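PDB 1YOZ: uncharacterized protein AF_0941 from Archaeoglobus fulgidus, which is of unknown function but folds as an all-helical protein of the AF0941-like family and assembles as a pair of identical subunits. Local coordinates for residues Y5-L10 with R40-E45. Residues are numbered along the deposited sequence; the frame is centred on the assembly and turned at random.
Sequences YINSFL and RSDCEE
Asp42 of helix 32-51 binds the first turn of helix 8-18 at Ser8 in a buried polar contact near the centre of the chain. Its carboxylate grips Ser8 with both oxygens, each on its syn side. Ser8 N donates to Asp42 OD2 at 2.8 Å, almost straight (174°). Ser8 OG donates to Asp42 OD1 at 2.6 Å; chi1 of -69° sets OG beside its own backbone N, which lets one residue span the carboxylate. A water accepts from Phe9 N and donates to Asp42 OD2, so OD2 takes Ser8 N directly and Phe9 N through the water. The negative charge here is probably favoured by the helix N-terminus. With an alanine in place of Asp42, Ser8 N and OG would probably lose their shared acceptor. Asn7 is the N-cap: its OD1 accepts from Leu10 N at 3.0 Å, the donor lying above the carbonyl plane. Asn7 ND2 gives an in-plane bond to Tyr5 OH (2.9 Å); together the two bonds probably hold the amide in its rotation. Ile6 adds van der Waals contact. Its CG2 rests against Asp42 OD1, and its CD1 meets Glu45 CG at 3.6 Å, the two side chains crossing at about a right angle. Glu45 OE2 bonds His2 of the second subunit. The arrangement is that of a helix N-terminus capped by Asn7 and further held by a carboxylate from a neighbouring helix, within an all-helical fold.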
loop_
_atom_site.group_PDB
_atom_site.type_symbol
_atom_site.label_atom_id
_atom_site.label_comp_id
_atom_site.label_asym_id
_atom_site.label_seq_id
_atom_site.Cartn_x
_atom_site.Cartn_y
_atom_site.Cartn_z
ATOM N N TYR B 5 4.363 -0.504 7.237
ATOM C CA TYR B 5 3.131 -1.003 6.592
ATOM C C TYR B 5 3.255 -2.482 6.418
ATOM O O TYR B 5 3.716 -2.974 5.367
ATOM C CB TYR B 5 2.849 -0.310 5.237
ATOM C CG TYR B 5 1.609 -0.817 4.489
ATOM C CD1 TYR B 5 1.674 -1.209 3.145
ATOM C CD2 TYR B 5 0.375 -0.893 5.119
ATOM C CE1 TYR B 5 0.534 -1.597 2.456
ATOM C CE2 TYR B 5 -0.772 -1.303 4.439
ATOM C CZ TYR B 5 -0.698 -1.644 3.122
ATOM O OH TYR B 5 -1.831 -2.108 2.497
ATOM N N ILE B 6 2.866 -3.191 7.475
ATOM C CA ILE B 6 2.638 -4.606 7.425
ATOM C C ILE B 6 1.296 -4.933 6.715
ATOM O O ILE B 6 0.271 -4.328 7.002
ATOM C CB ILE B 6 2.674 -5.213 8.885
ATOM C CG1 ILE B 6 4.097 -5.117 9.475
ATOM C CG2 ILE B 6 2.174 -6.623 8.887
ATOM C CD1 ILE B 6 4.221 -5.433 11.010
ATOM N N ASN B 7 1.333 -5.876 5.760
ATOM C CA ASN B 7 0.165 -6.412 5.099
ATOM C C ASN B 7 0.598 -7.701 4.425
ATOM O O ASN B 7 1.206 -7.683 3.339
ATOM C CB ASN B 7 -0.392 -5.408 4.044
ATOM C CG ASN B 7 -1.672 -5.870 3.420
ATOM O OD1 ASN B 7 -1.984 -7.057 3.429
ATOM N ND2 ASN B 7 -2.395 -4.943 2.780
ATOM N N SER B 8 0.319 -8.807 5.123
ATOM C CA SER B 8 0.728 -10.142 4.734
ATOM C C SER B 8 0.010 -10.591 3.485
ATOM O O SER B 8 0.628 -11.219 2.636
ATOM C CB SER B 8 0.453 -11.110 5.889
ATOM O OG SER B 8 1.365 -10.801 6.959
ATOM N N PHE B 9 -1.265 -10.226 3.349
ATOM C CA PHE B 9 -2.005 -10.648 2.156
ATOM C C PHE B 9 -1.407 -10.019 0.909
ATOM O O PHE B 9 -1.134 -10.718 -0.117
ATOM C CB PHE B 9 -3.498 -10.333 2.237
ATOM C CG PHE B 9 -4.271 -10.798 1.045
ATOM C CD1 PHE B 9 -4.767 -12.103 0.987
ATOM C CD2 PHE B 9 -4.496 -9.942 -0.036
ATOM C CE1 PHE B 9 -5.459 -12.557 -0.137
ATOM C CE2 PHE B 9 -5.169 -10.387 -1.173
ATOM C CZ PHE B 9 -5.664 -11.685 -1.222
ATOM N N LEU B 10 -1.191 -8.713 0.995
ATOM C CA LEU B 10 -0.585 -7.960 -0.115
ATOM C C LEU B 10 0.768 -8.529 -0.520
ATOM O O LEU B 10 1.020 -8.775 -1.693
ATOM C CB LEU B 10 -0.510 -6.461 0.222
ATOM C CG LEU B 10 0.153 -5.580 -0.846
ATOM C CD1 LEU B 10 -0.676 -5.447 -2.095
ATOM C CD2 LEU B 10 0.436 -4.262 -0.206
ATOM N N ARG B 40 -6.031 -10.598 11.001
ATOM C CA ARG B 40 -5.966 -10.642 12.491
ATOM C C ARG B 40 -4.512 -10.769 12.964
ATOM O O ARG B 40 -4.103 -10.055 13.899
ATOM C CB ARG B 40 -6.757 -11.815 13.116
ATOM C CG ARG B 40 -8.246 -11.732 13.048
ATOM C CD ARG B 40 -8.883 -12.965 13.758
ATOM N NE ARG B 40 -10.257 -13.129 13.282
ATOM C CZ ARG B 40 -10.687 -14.088 12.462
ATOM N NH1 ARG B 40 -9.861 -15.022 12.005
ATOM N NH2 ARG B 40 -11.967 -14.129 12.120
ATOM N N SER B 41 -3.736 -11.687 12.353
ATOM C CA SER B 41 -2.350 -11.829 12.769
ATOM C C SER B 41 -1.518 -10.593 12.515
ATOM O O SER B 41 -0.617 -10.298 13.293
ATOM C CB SER B 41 -1.632 -13.042 12.155
ATOM O OG SER B 41 -1.984 -13.217 10.805
ATOM N N ASP B 42 -1.793 -9.896 11.397
ATOM C CA ASP B 42 -1.144 -8.628 11.104
ATOM C C ASP B 42 -1.415 -7.579 12.163
ATOM O O ASP B 42 -0.482 -6.898 12.603
ATOM C CB ASP B 42 -1.612 -8.080 9.742
ATOM C CG ASP B 42 -0.921 -8.761 8.566
ATOM O OD1 ASP B 42 0.002 -9.620 8.777
ATOM O OD2 ASP B 42 -1.299 -8.419 7.424
ATOM N N CYS B 43 -2.681 -7.415 12.555
ATOM C CA CYS B 43 -3.004 -6.427 13.618
ATOM C C CYS B 43 -2.175 -6.702 14.866
ATOM O O CYS B 43 -1.653 -5.777 15.499
ATOM C CB CYS B 43 -4.463 -6.515 13.976
ATOM S SG CYS B 43 -5.505 -5.771 12.656
ATOM N N GLU B 44 -2.103 -7.982 15.220
ATOM C CA GLU B 44 -1.323 -8.385 16.413
ATOM C C GLU B 44 0.142 -8.077 16.230
ATOM O O GLU B 44 0.744 -7.543 17.134
ATOM C CB GLU B 44 -1.514 -9.856 16.764
ATOM C CG GLU B 44 -0.587 -10.289 17.972
ATOM C CD GLU B 44 -0.811 -11.722 18.355
ATOM O OE1 GLU B 44 -0.579 -12.598 17.463
ATOM O OE2 GLU B 44 -1.236 -11.953 19.520
ATOM N N GLU B 45 0.739 -8.391 15.070
ATOM C CA GLU B 45 2.165 -8.028 14.856
ATOM C C GLU B 45 2.371 -6.521 15.014
ATOM O O GLU B 45 3.325 -6.043 15.693
ATOM C CB GLU B 45 2.680 -8.483 13.461
ATOM C CG GLU B 45 4.127 -8.168 13.288
ATOM C CD GLU B 45 4.809 -8.825 12.064
ATOM O OE1 GLU B 45 4.128 -9.506 11.242
ATOM O OE2 GLU B 45 6.047 -8.631 11.940
HETATM O O HOH W 1 -3.007 -9.628 5.515
#